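Local coordinates for proteasome assembly chaperone family protein (Pyrococcus furiosus DSM 3638, PDB 3WZ2) that probably acts as an archaeal proteasome-assembly chaperone or proteasome activator, at residues B[97-102]-B[164-169]; B[142-145]-B[149-152]; B[104-109]-B[168-173]. One frame throughout, in Å; residues are numbered along the deposited sequence.

Contact 1: B[97-102]-B[164-169]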
ATOM      1  N   ILE B  97      -3.323 -19.073  -1.621  1.00 19.76           N
ATOM      2  CA  ILE B  97      -2.895 -20.398  -1.239  1.00 18.95           C
ATOM      3  C   ILE B  97      -3.989 -21.402  -1.533  1.00 17.64           C
ATOM      4  O   ILE B  97      -3.718 -22.451  -2.082  1.00 17.08           O
ATOM      5  CB  ILE B  97      -2.469 -20.468   0.238  1.00 20.41           C
ATOM      6  CG1 ILE B  97      -1.191 -19.650   0.472  1.00 19.79           C
ATOM      7  CG2 ILE B  97      -2.224 -21.906   0.673  1.00 20.12           C
ATOM      8  CD1 ILE B  97      -0.980 -19.270   1.923  1.00 18.32           C
ATOM      9  N   ALA B  98      -5.221 -21.074  -1.182  1.00 17.53           N
ATOM     10  CA  ALA B  98      -6.372 -21.929  -1.488  1.00 17.56           C
ATOM     11  C   ALA B  98      -6.470 -22.247  -2.977  1.00 19.72           C
ATOM     12  O   ALA B  98      -6.677 -23.409  -3.365  1.00 18.62           O
ATOM     13  CB  ALA B  98      -7.666 -21.293  -1.030  1.00 17.59           C
ATOM     14  N   LYS B  99      -6.272 -21.239  -3.808  1.00 20.84           N
ATOM     15  CA  LYS B  99      -6.263 -21.447  -5.254  1.00 24.49           C
ATOM     16  C   LYS B  99      -5.193 -22.472  -5.674  1.00 21.81           C
ATOM     17  O   LYS B  99      -5.473 -23.359  -6.480  1.00 19.35           O
ATOM     18  CB  LYS B  99      -6.113 -20.104  -6.012  1.00 30.65           C
ATOM     19  CG  LYS B  99      -7.301 -19.132  -5.832  1.00 42.76           C
ATOM     20  CD  LYS B  99      -8.438 -19.454  -6.791  1.00 47.93           C
ATOM     21  CE  LYS B  99      -9.690 -18.880  -6.244  1.00 51.19           C
ATOM     22  NZ  LYS B  99     -10.824 -18.829  -7.206  1.00 59.43           N
ATOM     23  N   GLU B 100      -3.967 -22.339  -5.178  1.00 20.35           N
ATOM     24  CA  GLU B 100      -2.918 -23.313  -5.554  1.00 20.52           C
ATOM     25  C   GLU B 100      -3.199 -24.699  -5.001  1.00 18.67           C
ATOM     26  O   GLU B 100      -2.947 -25.691  -5.657  1.00 17.68           O
ATOM     27  CB  GLU B 100      -1.544 -22.874  -5.066  1.00 22.90           C
ATOM     28  CG  GLU B 100      -1.010 -21.620  -5.715  1.00 27.32           C
ATOM     29  CD  GLU B 100      -0.862 -21.729  -7.237  1.00 32.91           C
ATOM     30  OE1 GLU B 100      -0.337 -22.755  -7.739  1.00 33.26           O
ATOM     31  OE2 GLU B 100      -1.301 -20.771  -7.925  1.00 44.00           O
ATOM     32  N   ILE B 101      -3.748 -24.766  -3.789  1.00 17.33           N
ATOM     33  CA  ILE B 101      -4.114 -26.050  -3.233  1.00 17.53           C
ATOM     34  C   ILE B 101      -5.175 -26.740  -4.119  1.00 17.60           C
ATOM     35  O   ILE B 101      -5.056 -27.901  -4.452  1.00 15.72           O
ATOM     36  CB  ILE B 101      -4.633 -25.903  -1.806  1.00 18.12           C
ATOM     37  CG1 ILE B 101      -3.472 -25.581  -0.874  1.00 19.75           C
ATOM     38  CG2 ILE B 101      -5.364 -27.152  -1.371  1.00 18.69           C
ATOM     39  CD1 ILE B 101      -3.887 -25.212   0.549  1.00 19.51           C
ATOM     40  N   VAL B 102      -6.187 -25.988  -4.538  1.00 17.19           N
ATOM     41  CA  VAL B 102      -7.224 -26.561  -5.357  1.00 18.08           C
ATOM     42  C   VAL B 102      -6.702 -26.993  -6.735  1.00 17.38           C
ATOM     43  O   VAL B 102      -7.061 -28.054  -7.209  1.00 16.34           O
ATOM     44  CB  VAL B 102      -8.397 -25.592  -5.480  1.00 18.44           C
ATOM     45  CG1 VAL B 102      -9.363 -26.023  -6.564  1.00 18.66           C
ATOM     46  CG2 VAL B 102      -9.100 -25.499  -4.138  1.00 19.60           C
ATOM     47  N   LEU B 164     -13.727 -25.285   1.109  1.00 18.27           N
ATOM     48  CA  LEU B 164     -15.017 -25.953   0.940  1.00 18.11           C
ATOM     49  C   LEU B 164     -15.618 -25.550  -0.407  1.00 18.45           C
ATOM     50  O   LEU B 164     -16.006 -26.399  -1.208  1.00 17.42           O
ATOM     51  CB  LEU B 164     -15.959 -25.568   2.072  1.00 18.16           C
ATOM     52  CG  LEU B 164     -17.403 -26.031   1.993  1.00 18.00           C
ATOM     53  CD1 LEU B 164     -17.456 -27.542   2.009  1.00 17.93           C
ATOM     54  CD2 LEU B 164     -18.206 -25.434   3.129  1.00 17.62           C
ATOM     55  N   TRP B 165     -15.670 -24.244  -0.654  1.00 19.04           N
ATOM     56  CA  TRP B 165     -16.354 -23.701  -1.829  1.00 19.15           C
ATOM     57  C   TRP B 165     -15.510 -24.018  -3.091  1.00 18.28           C
ATOM     58  O   TRP B 165     -16.034 -24.575  -4.070  1.00 14.83           O
ATOM     59  CB  TRP B 165     -16.607 -22.196  -1.675  1.00 18.88           C
ATOM     60  CG  TRP B 165     -17.122 -21.533  -2.972  1.00 19.50           C
ATOM     61  CD1 TRP B 165     -16.422 -20.722  -3.809  1.00 19.35           C
ATOM     62  CD2 TRP B 165     -18.416 -21.669  -3.535  1.00 19.88           C
ATOM     63  NE1 TRP B 165     -17.199 -20.347  -4.860  1.00 20.78           N
ATOM     64  CE2 TRP B 165     -18.432 -20.926  -4.729  1.00 20.94           C
ATOM     65  CE3 TRP B 165     -19.561 -22.341  -3.149  1.00 21.35           C
ATOM     66  CZ2 TRP B 165     -19.568 -20.818  -5.530  1.00 22.73           C
ATOM     67  CZ3 TRP B 165     -20.707 -22.244  -3.949  1.00 23.23           C
ATOM     68  CH2 TRP B 165     -20.698 -21.504  -5.137  1.00 22.37           C
ATOM     69  N   GLU B 166     -14.224 -23.675  -3.059  1.00 18.19           N
ATOM     70  CA  GLU B 166     -13.406 -23.765  -4.274  1.00 21.66           C
ATOM     71  C   GLU B 166     -13.154 -25.194  -4.708  1.00 18.83           C
ATOM     72  O   GLU B 166     -13.240 -25.510  -5.902  1.00 18.02           O
ATOM     73  CB  GLU B 166     -12.090 -23.030  -4.131  1.00 27.00           C
ATOM     74  CG  GLU B 166     -12.235 -21.498  -4.113  1.00 35.28           C
ATOM     75  CD  GLU B 166     -12.786 -20.907  -5.420  1.00 41.58           C
ATOM     76  OE1 GLU B 166     -12.428 -21.450  -6.489  1.00 45.08           O
ATOM     77  OE2 GLU B 166     -13.625 -19.934  -5.382  1.00 51.38           O
ATOM     78  N   ALA B 167     -12.946 -26.069  -3.742  1.00 16.39           N
ATOM     79  CA  ALA B 167     -12.811 -27.474  -4.054  1.00 18.09           C
ATOM     80  C   ALA B 167     -14.074 -28.063  -4.670  1.00 17.93           C
ATOM     81  O   ALA B 167     -14.024 -28.812  -5.648  1.00 19.11           O
ATOM     82  CB  ALA B 167     -12.392 -28.242  -2.826  1.00 17.75           C
ATOM     83  N   SER B 168     -15.212 -27.709  -4.118  1.00 18.35           N
ATOM     84  CA  SER B 168     -16.461 -28.171  -4.671  1.00 21.71           C
ATOM     85  C   SER B 168     -16.682 -27.658  -6.097  1.00 22.24           C
ATOM     86  O   SER B 168     -17.087 -28.404  -6.968  1.00 22.87           O
ATOM     87  CB  SER B 168     -17.591 -27.704  -3.808  1.00 24.81           C
ATOM     88  OG  SER B 168     -18.731 -28.479  -4.138  1.00 31.24           O
ATOM     89  N   ARG B 169     -16.386 -26.381  -6.321  1.00 21.03           N
ATOM     90  CA  ARG B 169     -16.443 -25.770  -7.648  1.00 22.11           C
ATOM     91  C   ARG B 169     -15.507 -26.414  -8.675  1.00 21.35           C
ATOM     92  O   ARG B 169     -15.806 -26.394  -9.840  1.00 21.20           O
ATOM     93  CB  ARG B 169     -16.166 -24.254  -7.549  1.00 24.63           C
ATOM     94  CG  ARG B 169     -17.415 -23.431  -7.240  1.00 27.52           C
ATOM     95  CD  ARG B 169     -18.641 -23.815  -8.022  1.00 29.25           C
ATOM     96  NE  ARG B 169     -19.252 -24.893  -7.260  1.00 38.91           N
ATOM     97  CZ  ARG B 169     -20.145 -25.789  -7.679  1.00 47.72           C
ATOM     98  NH1 ARG B 169     -20.664 -25.754  -8.909  1.00 57.98           N
ATOM     99  NH2 ARG B 169     -20.535 -26.740  -6.830  1.00 44.92           N
TER

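Contact 2: B[142-145]-B[149-152]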
ATOM      1  N   GLU B 142     -23.272 -38.360   2.835  1.00 26.61           N
ATOM      2  CA  GLU B 142     -22.212 -39.109   3.486  1.00 29.64           C
ATOM      3  C   GLU B 142     -22.049 -38.743   4.955  1.00 26.61           C
ATOM      4  O   GLU B 142     -21.900 -39.625   5.797  1.00 30.74           O
ATOM      5  CB  GLU B 142     -20.891 -38.887   2.810  1.00 34.11           C
ATOM      6  CG  GLU B 142     -20.790 -39.567   1.481  1.00 42.46           C
ATOM      7  CD  GLU B 142     -19.501 -39.194   0.769  1.00 47.87           C
ATOM      8  OE1 GLU B 142     -18.464 -39.007   1.483  1.00 45.63           O
ATOM      9  OE2 GLU B 142     -19.571 -39.092  -0.482  1.00 43.32           O
ATOM     10  N   LEU B 143     -22.050 -37.454   5.255  1.00 23.83           N
ATOM     11  CA  LEU B 143     -21.880 -37.020   6.622  1.00 24.76           C
ATOM     12  C   LEU B 143     -23.062 -37.480   7.482  1.00 25.33           C
ATOM     13  O   LEU B 143     -22.844 -37.899   8.622  1.00 23.56           O
ATOM     14  CB  LEU B 143     -21.692 -35.502   6.723  1.00 22.42           C
ATOM     15  CG  LEU B 143     -20.346 -34.983   6.183  1.00 22.02           C
ATOM     16  CD1 LEU B 143     -20.444 -33.476   5.898  1.00 23.19           C
ATOM     17  CD2 LEU B 143     -19.188 -35.275   7.122  1.00 20.76           C
ATOM     18  N   GLU B 144     -24.285 -37.383   6.942  1.00 27.26           N
ATOM     19  CA  GLU B 144     -25.493 -37.816   7.652  1.00 30.62           C
ATOM     20  C   GLU B 144     -25.451 -39.315   7.925  1.00 27.35           C
ATOM     21  O   GLU B 144     -25.767 -39.734   8.999  1.00 28.66           O
ATOM     22  CB  GLU B 144     -26.764 -37.473   6.873  1.00 32.56           C
ATOM     23  CG  GLU B 144     -27.221 -36.044   7.054  1.00 36.69           C
ATOM     24  CD  GLU B 144     -28.216 -35.532   5.998  1.00 40.33           C
ATOM     25  OE1 GLU B 144     -28.293 -36.054   4.862  1.00 40.42           O
ATOM     26  OE2 GLU B 144     -28.930 -34.555   6.316  1.00 47.13           O
ATOM     27  N   SER B 145     -24.992 -40.090   6.965  1.00 27.76           N
ATOM     28  CA  SER B 145     -24.719 -41.520   7.133  1.00 30.45           C
ATOM     29  C   SER B 145     -23.737 -41.873   8.265  1.00 31.61           C
ATOM     30  O   SER B 145     -23.746 -42.992   8.743  1.00 30.04           O
ATOM     31  CB  SER B 145     -24.222 -42.141   5.811  1.00 31.16           C
ATOM     32  OG  SER B 145     -22.781 -42.140   5.675  1.00 37.92           O
ATOM     33  N   LYS B 149     -24.402 -34.157  12.266  1.00 25.63           N
ATOM     34  CA  LYS B 149     -25.411 -33.164  11.947  1.00 29.43           C
ATOM     35  C   LYS B 149     -24.884 -32.190  10.917  1.00 27.77           C
ATOM     36  O   LYS B 149     -23.776 -31.680  11.081  1.00 25.65           O
ATOM     37  CB  LYS B 149     -25.755 -32.315  13.180  1.00 38.02           C
ATOM     38  CG  LYS B 149     -26.397 -33.059  14.320  1.00 49.56           C
ATOM     39  CD  LYS B 149     -27.823 -32.608  14.625  1.00 56.46           C
ATOM     40  CE  LYS B 149     -28.427 -33.515  15.706  1.00 62.44           C
ATOM     41  NZ  LYS B 149     -29.114 -34.690  15.088  1.00 60.07           N
ATOM     42  N   ILE B 150     -25.748 -31.821   9.972  1.00 25.04           N
ATOM     43  CA  ILE B 150     -25.436 -30.860   8.939  1.00 24.94           C
ATOM     44  C   ILE B 150     -25.738 -29.463   9.398  1.00 25.03           C
ATOM     45  O   ILE B 150     -26.827 -29.175   9.826  1.00 24.58           O
ATOM     46  CB  ILE B 150     -26.241 -31.147   7.667  1.00 26.57           C
ATOM     47  CG1 ILE B 150     -25.933 -32.560   7.169  1.00 26.18           C
ATOM     48  CG2 ILE B 150     -25.976 -30.116   6.583  1.00 25.93           C
ATOM     49  CD1 ILE B 150     -24.474 -32.891   6.954  1.00 28.79           C
ATOM     50  N   LEU B 151     -24.743 -28.590   9.344  1.00 24.14           N
ATOM     51  CA  LEU B 151     -24.972 -27.194   9.572  1.00 24.89           C
ATOM     52  C   LEU B 151     -25.897 -26.618   8.492  1.00 25.52           C
ATOM     53  O   LEU B 151     -25.611 -26.744   7.296  1.00 28.26           O
ATOM     54  CB  LEU B 151     -23.638 -26.455   9.555  1.00 28.25           C
ATOM     55  CG  LEU B 151     -23.667 -24.978   9.973  1.00 32.86           C
ATOM     56  CD1 LEU B 151     -24.193 -24.790  11.388  1.00 32.87           C
ATOM     57  CD2 LEU B 151     -22.267 -24.375   9.834  1.00 33.66           C
ATOM     58  N   LYS B 152     -26.971 -25.971   8.903  1.00 24.75           N
ATOM     59  CA  LYS B 152     -27.966 -25.469   7.964  1.00 29.11           C
ATOM     60  C   LYS B 152     -27.696 -24.013   7.595  1.00 26.89           C
ATOM     61  O   LYS B 152     -27.802 -23.644   6.428  1.00 28.42           O
ATOM     62  CB  LYS B 152     -29.376 -25.618   8.539  1.00 32.59           C
ATOM     63  CG  LYS B 152     -29.818 -27.065   8.664  1.00 37.95           C
ATOM     64  CD  LYS B 152     -29.740 -27.823   7.337  1.00 41.34           C
ATOM     65  CE  LYS B 152     -30.627 -29.062   7.381  1.00 45.38           C
ATOM     66  NZ  LYS B 152     -29.977 -30.193   6.685  1.00 46.20           N
TER
HETATM   67  O   HOH W   1     -28.493 -33.275   9.340  1.00 32.43           O

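Contact 3: B[104-109]-B[168-173]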
ATOM      1  N   TYR B 104      -3.715 -28.073  -7.325  1.00 17.51           N
ATOM      2  CA  TYR B 104      -3.014 -29.285  -7.057  1.00 16.40           C
ATOM      3  C   TYR B 104      -3.987 -30.453  -6.908  1.00 17.76           C
ATOM      4  O   TYR B 104      -3.783 -31.507  -7.475  1.00 15.31           O
ATOM      5  CB  TYR B 104      -2.153 -29.143  -5.801  1.00 17.19           C
ATOM      6  CG  TYR B 104      -1.568 -30.438  -5.319  1.00 17.08           C
ATOM      7  CD1 TYR B 104      -0.310 -30.839  -5.708  1.00 18.67           C
ATOM      8  CD2 TYR B 104      -2.275 -31.249  -4.463  1.00 17.38           C
ATOM      9  CE1 TYR B 104       0.211 -32.055  -5.267  1.00 19.00           C
ATOM     10  CE2 TYR B 104      -1.773 -32.450  -4.023  1.00 17.40           C
ATOM     11  CZ  TYR B 104      -0.534 -32.856  -4.431  1.00 17.15           C
ATOM     12  OH  TYR B 104      -0.048 -34.052  -3.969  1.00 17.14           O
ATOM     13  N   LEU B 105      -5.050 -30.260  -6.140  1.00 18.83           N
ATOM     14  CA  LEU B 105      -5.975 -31.347  -5.843  1.00 19.10           C
ATOM     15  C   LEU B 105      -6.772 -31.793  -7.085  1.00 21.04           C
ATOM     16  O   LEU B 105      -7.001 -32.983  -7.286  1.00 17.90           O
ATOM     17  CB  LEU B 105      -6.927 -30.932  -4.741  1.00 19.08           C
ATOM     18  CG  LEU B 105      -6.317 -30.669  -3.351  1.00 20.00           C
ATOM     19  CD1 LEU B 105      -7.331 -30.013  -2.448  1.00 21.43           C
ATOM     20  CD2 LEU B 105      -5.824 -31.928  -2.695  1.00 19.20           C
ATOM     21  N   LYS B 106      -7.159 -30.836  -7.926  1.00 22.70           N
ATOM     22  CA  LYS B 106      -7.649 -31.132  -9.279  1.00 25.99           C
ATOM     23  C   LYS B 106      -6.683 -32.014 -10.072  1.00 25.22           C
ATOM     24  O   LYS B 106      -7.062 -33.018 -10.609  1.00 23.90           O
ATOM     25  CB  LYS B 106      -7.853 -29.849 -10.065  1.00 29.71           C
ATOM     26  CG  LYS B 106      -9.302 -29.545 -10.277  1.00 34.77           C
ATOM     27  CD  LYS B 106      -9.629 -28.849 -11.573  1.00 36.67           C
ATOM     28  CE  LYS B 106     -11.012 -29.299 -12.083  1.00 41.78           C
ATOM     29  NZ  LYS B 106     -11.305 -28.854 -13.468  1.00 44.94           N
ATOM     30  N   LYS B 107      -5.451 -31.558 -10.174  1.00 26.15           N
ATOM     31  CA  LYS B 107      -4.425 -32.208 -10.929  1.00 30.24           C
ATOM     32  C   LYS B 107      -4.254 -33.676 -10.524  1.00 28.80           C
ATOM     33  O   LYS B 107      -4.048 -34.512 -11.381  1.00 27.76           O
ATOM     34  CB  LYS B 107      -3.102 -31.482 -10.732  1.00 35.86           C
ATOM     35  CG  LYS B 107      -2.059 -31.753 -11.799  1.00 42.71           C
ATOM     36  CD  LYS B 107      -0.640 -31.678 -11.244  1.00 51.24           C
ATOM     37  CE  LYS B 107      -0.317 -30.358 -10.546  1.00 59.78           C
ATOM     38  NZ  LYS B 107       1.022 -30.423  -9.866  1.00 59.54           N
ATOM     39  N   VAL B 108      -4.279 -33.980  -9.225  1.00 24.31           N
ATOM     40  CA  VAL B 108      -3.999 -35.330  -8.779  1.00 22.35           C
ATOM     41  C   VAL B 108      -5.285 -36.136  -8.603  1.00 22.66           C
ATOM     42  O   VAL B 108      -5.237 -37.244  -8.117  1.00 22.89           O
ATOM     43  CB  VAL B 108      -3.170 -35.348  -7.471  1.00 23.23           C
ATOM     44  CG1 VAL B 108      -1.895 -34.540  -7.642  1.00 22.82           C
ATOM     45  CG2 VAL B 108      -3.960 -34.846  -6.252  1.00 19.17           C
ATOM     46  N   ASN B 109      -6.436 -35.551  -8.931  1.00 20.88           N
ATOM     47  CA  ASN B 109      -7.731 -36.189  -8.741  1.00 22.21           C
ATOM     48  C   ASN B 109      -7.959 -36.643  -7.316  1.00 22.70           C
ATOM     49  O   ASN B 109      -8.310 -37.795  -7.060  1.00 22.32           O
ATOM     50  CB  ASN B 109      -7.914 -37.343  -9.716  1.00 23.12           C
ATOM     51  CG  ASN B 109      -7.620 -36.918 -11.147  1.00 25.56           C
ATOM     52  OD1 ASN B 109      -8.319 -36.087 -11.725  1.00 22.83           O
ATOM     53  ND2 ASN B 109      -6.574 -37.473 -11.715  1.00 28.37           N
ATOM     54  N   SER B 168     -15.212 -27.709  -4.118  1.00 18.35           N
ATOM     55  CA  SER B 168     -16.461 -28.171  -4.671  1.00 21.71           C
ATOM     56  C   SER B 168     -16.682 -27.658  -6.097  1.00 22.24           C
ATOM     57  O   SER B 168     -17.087 -28.404  -6.968  1.00 22.87           O
ATOM     58  CB  SER B 168     -17.591 -27.704  -3.808  1.00 24.81           C
ATOM     59  OG  SER B 168     -18.731 -28.479  -4.138  1.00 31.24           O
ATOM     60  N   ARG B 169     -16.386 -26.381  -6.321  1.00 21.03           N
ATOM     61  CA  ARG B 169     -16.443 -25.770  -7.648  1.00 22.11           C
ATOM     62  C   ARG B 169     -15.507 -26.414  -8.675  1.00 21.35           C
ATOM     63  O   ARG B 169     -15.806 -26.394  -9.840  1.00 21.20           O
ATOM     64  CB  ARG B 169     -16.166 -24.254  -7.549  1.00 24.63           C
ATOM     65  CG  ARG B 169     -17.415 -23.431  -7.240  1.00 27.52           C
ATOM     66  CD  ARG B 169     -18.641 -23.815  -8.022  1.00 29.25           C
ATOM     67  NE  ARG B 169     -19.252 -24.893  -7.260  1.00 38.91           N
ATOM     68  CZ  ARG B 169     -20.145 -25.789  -7.679  1.00 47.72           C
ATOM     69  NH1 ARG B 169     -20.664 -25.754  -8.909  1.00 57.98           N
ATOM     70  NH2 ARG B 169     -20.535 -26.740  -6.830  1.00 44.92           N
ATOM     71  N   ALA B 170     -14.430 -27.041  -8.225  1.00 20.34           N
ATOM     72  CA  ALA B 170     -13.613 -27.852  -9.078  1.00 21.09           C
ATOM     73  C   ALA B 170     -14.080 -29.315  -9.219  1.00 21.09           C
ATOM     74  O   ALA B 170     -13.432 -30.084  -9.920  1.00 21.69           O
ATOM     75  CB  ALA B 170     -12.195 -27.827  -8.592  1.00 21.86           C
ATOM     76  N   GLY B 171     -15.229 -29.669  -8.660  1.00 19.97           N
ATOM     77  CA  GLY B 171     -15.801 -30.998  -8.848  1.00 18.47           C
ATOM     78  C   GLY B 171     -15.224 -32.001  -7.870  1.00 20.19           C
ATOM     79  O   GLY B 171     -15.398 -33.189  -8.050  1.00 20.51           O
ATOM     80  N   LEU B 172     -14.549 -31.520  -6.825  1.00 20.23           N
ATOM     81  CA  LEU B 172     -13.999 -32.398  -5.808  1.00 20.30           C
ATOM     82  C   LEU B 172     -14.996 -32.569  -4.684  1.00 19.51           C
ATOM     83  O   LEU B 172     -15.907 -31.761  -4.502  1.00 19.32           O
ATOM     84  CB  LEU B 172     -12.709 -31.821  -5.247  1.00 20.86           C
ATOM     85  CG  LEU B 172     -11.648 -31.587  -6.307  1.00 22.77           C
ATOM     86  CD1 LEU B 172     -10.473 -30.817  -5.747  1.00 22.72           C
ATOM     87  CD2 LEU B 172     -11.201 -32.927  -6.921  1.00 24.24           C
ATOM     88  N   LYS B 173     -14.840 -33.657  -3.963  1.00 18.46           N
ATOM     89  CA  LYS B 173     -15.664 -33.934  -2.807  1.00 19.47           C
ATOM     90  C   LYS B 173     -15.048 -33.217  -1.640  1.00 17.29           C
ATOM     91  O   LYS B 173     -13.925 -33.531  -1.240  1.00 15.50           O
ATOM     92  CB  LYS B 173     -15.733 -35.458  -2.553  1.00 22.89           C
ATOM     93  CG  LYS B 173     -16.309 -36.255  -3.711  1.00 25.57           C
ATOM     94  CD  LYS B 173     -16.123 -37.769  -3.609  1.00 30.74           C
ATOM     95  CE  LYS B 173     -16.974 -38.406  -2.529  1.00 33.71           C
ATOM     96  NZ  LYS B 173     -18.375 -37.889  -2.506  1.00 39.25           N
TER

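Contact 1: B[97-102]-B[164-169]
Lys99 and Glu166 reach each other through bends at their second torsions. Lys99 starts with CG beside its backbone N, then turns sharply at CG (chi2 -83°) and runs nearly straight from there to NZ. Glu166 also folds back at CG (chi2 -64°), which turns its carboxylate toward the lysine. The two chains meet obliquely, with the ammonium near one oxygen more than the other. Lys99 NZ stands 3.2 Å from Glu166 OE1 in a salt bridge whose hydrogen bond is weak. Glu166 OE2 lies a little farther from the same Lys99 NZ, at 3.5 Å. The methylene next to the charge takes part too, with Lys99 CE 3.8 Å from Glu166 OE1.

One turn on, Val102 points at the other helix. Its CG2 meets Glu166 CB at 3.9 Å and the backbone N of Ala167 at 3.9 Å. Val102 CG1 sits 4.0 Å from the carbonyl O of Glu166. The valine thus lies against the root of the glutamate, while the lysine meets its carboxylate end. Val102 and Ala167 are also the point where the two backbones come nearest, their CA atoms 5.8 Å apart.

Asp53 of the second subunit packs on Glu166 and makes a long, weak ion pair with Lys99 NZ, so the charged pair lies at a subunit boundary. Trp165, on the same helix, meets Tyr51 of that subunit edge-to-face.

The axes of the two segments approach to 9.8 Å, with a signed crossing angle of -32°, and both helices run in roughly the same direction. This is side-by-side packing of two helices, 91-107 and 158-169, in the alpha/beta fold of the PAC2 family, with a salt bridge beside an apolar contact.

Contact 2: B[142-145]-B[149-152]
Ile150 packs against Leu143 and Glu144 within a beta-alpha-beta unit, made of strand 130-134, helix 137-145 and the short, weakly bonded strand 149-150. Its CB carries two branches, and CG1 is the one that heads for the helix. CG1 lies beside the backbone N (chi1 -59°), and this position brings it against the glutamate chain. There Ile150 CG1 touches Glu144 CG at 3.7 Å and Glu144 OE2 at the same distance. The isoleucine crosses the extended glutamate at about a right angle, so the contact is to the flank of that chain. At the tip, Ile150 CD1 rests on Leu143 CB at 3.8 Å. The same methyl is 4.2 Å from Glu144 CG and so bridges two successive helix residues.

Leu143 itself continues inward to Tyr175 and Leu177 of strand 174-181, which ties this apolar patch to the sheet. On the outer side the contact becomes polar. Lys152 NZ comes to 4.5 Å from Glu144 OE2, too far for a salt bridge, though the opposite charges may still attract weakly. The backbone of Lys152 is hydrogen-bonded to the second subunit. A water links helix and strand: it accepts from Ile150 N at 3.2 Å and donates a weak bond to Glu144 OE2 at 3.3 Å.

Contact 3: B[104-109]-B[168-173]
A Schellman motif ends helix 158-169, and the turn it makes packs against the C-terminal end of helix 91-107 in the PAC2 fold. Gly171, with positive phi (84°), is the C-prime residue. Its N bonds back to Ser168 O at 2.8 Å. Leu172 N likewise returns to Ala167 O. The chain then turns into strand 174-181, and Leu172 is left facing the other helix.

Leu172 CD1 lies against Leu105 CB at 3.7 Å. It also reaches the backbone N of Lys106, at 4.0 Å. The leucine therefore touches the helix close to its main chain. Leu105 packs in addition on Ala110, in the loop beyond its own helix. That helix also finishes in a Schellman motif, with Asn109 at positive phi and Asn109 N bonded to Lys106 O.

Lys106 passes alongside Ala170 with its aliphatic part. Its CG meets Ala170 CB at 3.8 Å. The chain is slightly bent at chi2 and chi3 and stays beside the turn, and Ala170 CB is still only 4.0 Å from Lys106 CE. Past that methyl, Lys106 CE comes to 3.3 Å from Ala170 O.

In the fold
Contacts 1 and 3 are neighbours, with centres 8 Å apart. Both join helix 91-107 to helix 158-169, and contact 3 continues the packing where the helices end. They share Ser168 and Arg169, and Val102 of contact 1 packs on Ala170 of contact 3. Contact 2 lies about 21 Å from each, centre to centre, by strand 149-150, an outermost strand of the mixed sheet within this chain. Its segments fall between helices 91-107 and 158-169 along the chain. A salt bridge from Glu142 OE2 to Lys173 NZ (2.6 Å) connects it to contact 3. Contacts 1 and 2 both touch the second subunit, so packing within the chain and subunit assembly meet at these places.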